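Local structure of YjeF-related protein (2R3B) at residues V48-N53 and T76-V81; P119-D124 and D147-T152. The protein probably dehydrates the S-form of NAD(P)HX, a damaged hydrate of NAD(P)H, back to NAD(P)H at the expense of ADP, as a homotetrameric member of the ribokinase-like superfamily. All blocks are in the same frame, centred on the assembly; numbering follows the deposited sequence.

Contact 1 (V48-N53 and T76-V81); sequences VLIGGN and TVITDV
I78 reaches across to V48 and I50 on one face of a parallel strand pair. Its CB lies 4.2 Å from I50 CG1. CG1 is turned anti to the carbonyl carbon (chi1 -58°) and comes within 4.0 Å of V48 CG1. The tip, CD1, fits between two neighbours. It is 3.7 Å from V48 CG1, where the two side chains run at a slant, and 3.9 Å from I50 CG1, where they lie alongside and point the same way. L49 and V77 sit on the other face. The backbones zip up in register: L49 N donates to T76 O, I78 N to L49 O and G51 N to I78 O.

Further along, the pairing continues through T79 and D80. T79 OG1 lies 2.8 Å from both G51 O and G52 O. N83 ND2 also bonds this hydroxyl. G52 adopts a positive phi (71°), and its O takes a bond from D80 N. The D80 carboxylate forms a salt bridge with R54.

The pair belongs to a right-handed beta-alpha-beta unit. Helix 57-70 covers the L49 and V77 face. Helix 102-111 covers I50 and I78. Strands 114-117 and 95-97 flank the pair in the sheet.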
# COMPACT_ATOMS: atom_id res chain seq x y z
N VAL B 48 9.86 20.96 -5.28
CA VAL B 48 8.61 21.13 -4.60
C VAL B 48 7.47 20.92 -5.60
O VAL B 48 7.45 21.56 -6.66
CB VAL B 48 8.50 22.55 -3.94
CG1 VAL B 48 7.09 22.72 -3.31
CG2 VAL B 48 9.57 22.74 -2.87
N LEU B 49 6.56 20.00 -5.28
CA LEU B 49 5.41 19.67 -6.13
C LEU B 49 4.17 20.23 -5.47
O LEU B 49 3.91 19.96 -4.28
CB LEU B 49 5.31 18.15 -6.26
CG LEU B 49 6.56 17.36 -6.68
CD1 LEU B 49 6.22 15.86 -6.73
CD2 LEU B 49 7.09 17.87 -8.02
N ILE B 50 3.37 20.98 -6.20
CA ILE B 50 2.22 21.66 -5.64
C ILE B 50 0.94 21.32 -6.38
O ILE B 50 0.86 21.52 -7.58
CB ILE B 50 2.43 23.20 -5.70
CG1 ILE B 50 3.80 23.55 -5.12
CG2 ILE B 50 1.25 23.92 -5.00
CD1 ILE B 50 4.17 25.04 -5.18
N GLY B 51 -0.04 20.72 -5.68
CA GLY B 51 -1.30 20.34 -6.32
C GLY B 51 -2.07 19.40 -5.43
O GLY B 51 -1.77 19.27 -4.24
N GLY B 52 -3.06 18.75 -6.01
CA GLY B 52 -3.89 17.81 -5.30
C GLY B 52 -4.80 18.47 -4.31
O GLY B 52 -4.50 18.54 -3.07
N ASN B 53 -5.94 18.91 -4.79
CA ASN B 53 -6.99 19.39 -3.90
C ASN B 53 -7.70 18.17 -3.30
O ASN B 53 -7.18 17.06 -3.39
CB ASN B 53 -7.92 20.41 -4.58
CG ASN B 53 -8.86 19.79 -5.57
OD1 ASN B 53 -8.96 18.55 -5.69
ND2 ASN B 53 -9.65 20.65 -6.23
N THR B 76 9.46 17.63 -1.79
CA THR B 76 8.44 18.11 -0.85
C THR B 76 7.15 18.33 -1.61
O THR B 76 7.19 18.87 -2.74
CB THR B 76 8.87 19.42 -0.17
OG1 THR B 76 10.15 19.23 0.41
CG2 THR B 76 7.88 19.82 0.95
N VAL B 77 6.03 17.96 -1.00
CA VAL B 77 4.74 18.11 -1.64
C VAL B 77 3.88 19.06 -0.84
O VAL B 77 3.63 18.83 0.35
CB VAL B 77 4.02 16.76 -1.84
CG1 VAL B 77 2.75 16.91 -2.71
CG2 VAL B 77 4.99 15.72 -2.50
N ILE B 78 3.42 20.13 -1.49
CA ILE B 78 2.39 21.02 -0.92
C ILE B 78 1.05 20.60 -1.52
O ILE B 78 0.83 20.72 -2.72
CB ILE B 78 2.65 22.51 -1.25
CG1 ILE B 78 4.01 22.98 -0.73
CG2 ILE B 78 1.47 23.41 -0.74
CD1 ILE B 78 4.42 24.34 -1.34
N THR B 79 0.20 20.03 -0.69
CA THR B 79 -1.03 19.41 -1.11
C THR B 79 -2.00 19.44 0.04
O THR B 79 -1.62 19.66 1.17
CB THR B 79 -0.81 17.96 -1.58
OG1 THR B 79 -2.04 17.46 -2.12
CG2 THR B 79 -0.38 17.02 -0.45
N ASP B 80 -3.29 19.27 -0.23
CA ASP B 80 -4.24 19.25 0.90
C ASP B 80 -3.84 18.19 1.92
O ASP B 80 -3.47 17.06 1.58
CB ASP B 80 -5.66 19.01 0.42
CG ASP B 80 -6.69 19.43 1.43
OD1 ASP B 80 -6.91 18.68 2.40
OD2 ASP B 80 -7.30 20.51 1.22
N VAL B 81 -3.93 18.56 3.19
CA VAL B 81 -3.60 17.64 4.29
C VAL B 81 -4.35 16.30 4.21
O VAL B 81 -3.84 15.25 4.63
CB VAL B 81 -3.81 18.33 5.65
CG1 VAL B 81 -5.30 18.66 5.83
CG2 VAL B 81 -3.22 17.45 6.73

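Contact 2 (P119-D124 and D147-T152)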
# COMPACT_ATOMS: atom_id res chain seq x y z
N PRO B 119 -0.75 19.64 -10.97
CA PRO B 119 -1.45 18.33 -10.96
C PRO B 119 -2.54 18.23 -9.89
O PRO B 119 -2.27 18.39 -8.72
CB PRO B 119 -0.32 17.33 -10.67
CG PRO B 119 0.92 18.00 -11.12
CD PRO B 119 0.71 19.47 -10.84
N GLY B 120 -3.77 18.00 -10.32
CA GLY B 120 -4.91 17.93 -9.41
C GLY B 120 -5.18 19.21 -8.62
O GLY B 120 -5.85 19.18 -7.59
N LEU B 121 -4.67 20.35 -9.08
CA LEU B 121 -4.79 21.56 -8.25
C LEU B 121 -6.22 22.08 -8.23
O LEU B 121 -6.65 22.72 -7.25
CB LEU B 121 -3.84 22.65 -8.75
CG LEU B 121 -3.82 23.97 -8.00
CD1 LEU B 121 -3.20 23.89 -6.61
CD2 LEU B 121 -3.10 24.98 -8.91
N GLY B 122 -6.95 21.84 -9.30
CA GLY B 122 -8.31 22.38 -9.38
C GLY B 122 -8.32 23.87 -9.70
O GLY B 122 -7.30 24.44 -10.11
N LEU B 123 -9.47 24.51 -9.49
CA LEU B 123 -9.71 25.85 -10.02
C LEU B 123 -10.27 26.79 -8.96
O LEU B 123 -10.56 27.95 -9.27
CB LEU B 123 -10.68 25.77 -11.18
CG LEU B 123 -10.20 25.01 -12.42
CD1 LEU B 123 -11.37 24.67 -13.34
CD2 LEU B 123 -9.08 25.76 -13.20
N ASP B 124 -10.38 26.33 -7.71
CA ASP B 124 -11.09 27.11 -6.69
C ASP B 124 -10.20 28.21 -6.11
O ASP B 124 -9.09 28.41 -6.55
CB ASP B 124 -11.69 26.20 -5.61
CG ASP B 124 -10.67 25.64 -4.64
OD1 ASP B 124 -9.49 26.08 -4.60
OD2 ASP B 124 -11.08 24.75 -3.86
N ASP B 147 1.42 23.35 -15.00
CA ASP B 147 0.80 22.17 -15.58
C ASP B 147 -0.70 22.21 -15.32
O ASP B 147 -1.15 22.82 -14.36
CB ASP B 147 1.43 20.94 -14.93
CG ASP B 147 0.87 19.63 -15.43
OD1 ASP B 147 0.92 19.39 -16.66
OD2 ASP B 147 0.37 18.83 -14.59
N GLY B 148 -1.48 21.56 -16.17
CA GLY B 148 -2.89 21.28 -15.86
C GLY B 148 -3.72 22.51 -15.60
O GLY B 148 -3.58 23.53 -16.28
N SER B 149 -4.50 22.47 -14.53
CA SER B 149 -5.34 23.60 -14.16
C SER B 149 -4.59 24.87 -13.79
O SER B 149 -5.17 25.95 -13.83
CB SER B 149 -6.29 23.19 -13.01
OG SER B 149 -5.60 23.05 -11.78
N ALA B 150 -3.29 24.77 -13.47
CA ALA B 150 -2.49 25.94 -13.18
C ALA B 150 -2.29 26.75 -14.50
O ALA B 150 -2.19 27.97 -14.47
CB ALA B 150 -1.15 25.57 -12.53
N ILE B 151 -2.30 26.07 -15.64
CA ILE B 151 -2.21 26.77 -16.93
C ILE B 151 -3.51 27.56 -17.17
O ILE B 151 -3.48 28.74 -17.54
CB ILE B 151 -1.99 25.80 -18.11
CG1 ILE B 151 -0.71 24.98 -17.91
CG2 ILE B 151 -1.87 26.60 -19.46
CD1 ILE B 151 -0.50 23.88 -18.92
N THR B 152 -4.63 26.91 -16.93
CA THR B 152 -5.93 27.55 -17.05
C THR B 152 -6.05 28.75 -16.13
O THR B 152 -6.50 29.82 -16.56
CB THR B 152 -7.05 26.57 -16.77
OG1 THR B 152 -6.98 25.51 -17.72
CG2 THR B 152 -8.44 27.23 -16.86
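S149 has its hydroxyl between the backbone N and the carbonyl carbon (chi1 73°), which carries OG across to the loop at G122. L121 has CG anti to its own backbone N, and its CD2 reaches the first turn of the helix.

S149 OG donates to G122 O at 2.8 Å. The approach is bent, with a C=O...donor angle of 118°, and the donor is tilted 31° from the carbonyl plane. The bond therefore does not run down the carbonyl. L121 CB packs against the same hydroxyl, at 3.5 Å from S149 OG. Thus the serine oxygen meets both backbone and side chain of the loop.

Apolar atoms close in around this bond. L123 CD2 touches S149 CB at 3.8 Å and T152 CG2 at 4.0 Å, so one methyl meets two residues about one helical turn apart. L121 CD2 rests more loosely on A150 CB at 4.2 Å.

At the other end, P119 and D147 cross at about a right angle. P119 CG lies 3.6 Å from D147 OD2, with CD of the same ring close behind. The other oxygen, OD1, bonds T170 OG1.

G148 is the N-cap residue of helix 149-156.

Segment 119-124 lies between strand 114-117 and helix 125-137, and 147-152 spans the turn from strand 143-147 into helix 149-156, as in the alpha/beta core of ribokinase-like proteins. G122 is a predicted (6S)-NADPHX-binding residue. P119 packs close to A59 and D235, also predicted to bind it. This placement is consistent with the loop lining part of the substrate pocket.

How the contacts relate
The chain enters contact 1 at 48-53, runs through helix 57-70 and returns at 76-81, closing the first loop. It then passes through strand 95-97, helix 102-111 and strand 114-117 before opening contact 2 at 119-124. Helix 125-137 and strand 143-147 bring it back at 147-152, which closes the second loop. The two contacts follow in series; they neither nest nor cross. They do touch, because strands 46-50 and 114-117 are neighbours in the sheet. G52 N meets P119 O and N53 N meets G120 O, both probable hydrogen bonds. Together the two contacts tie the ends of strands 46-50, 74-78, 114-117 and 143-147 beside the predicted substrate-binding residues A59 and G122.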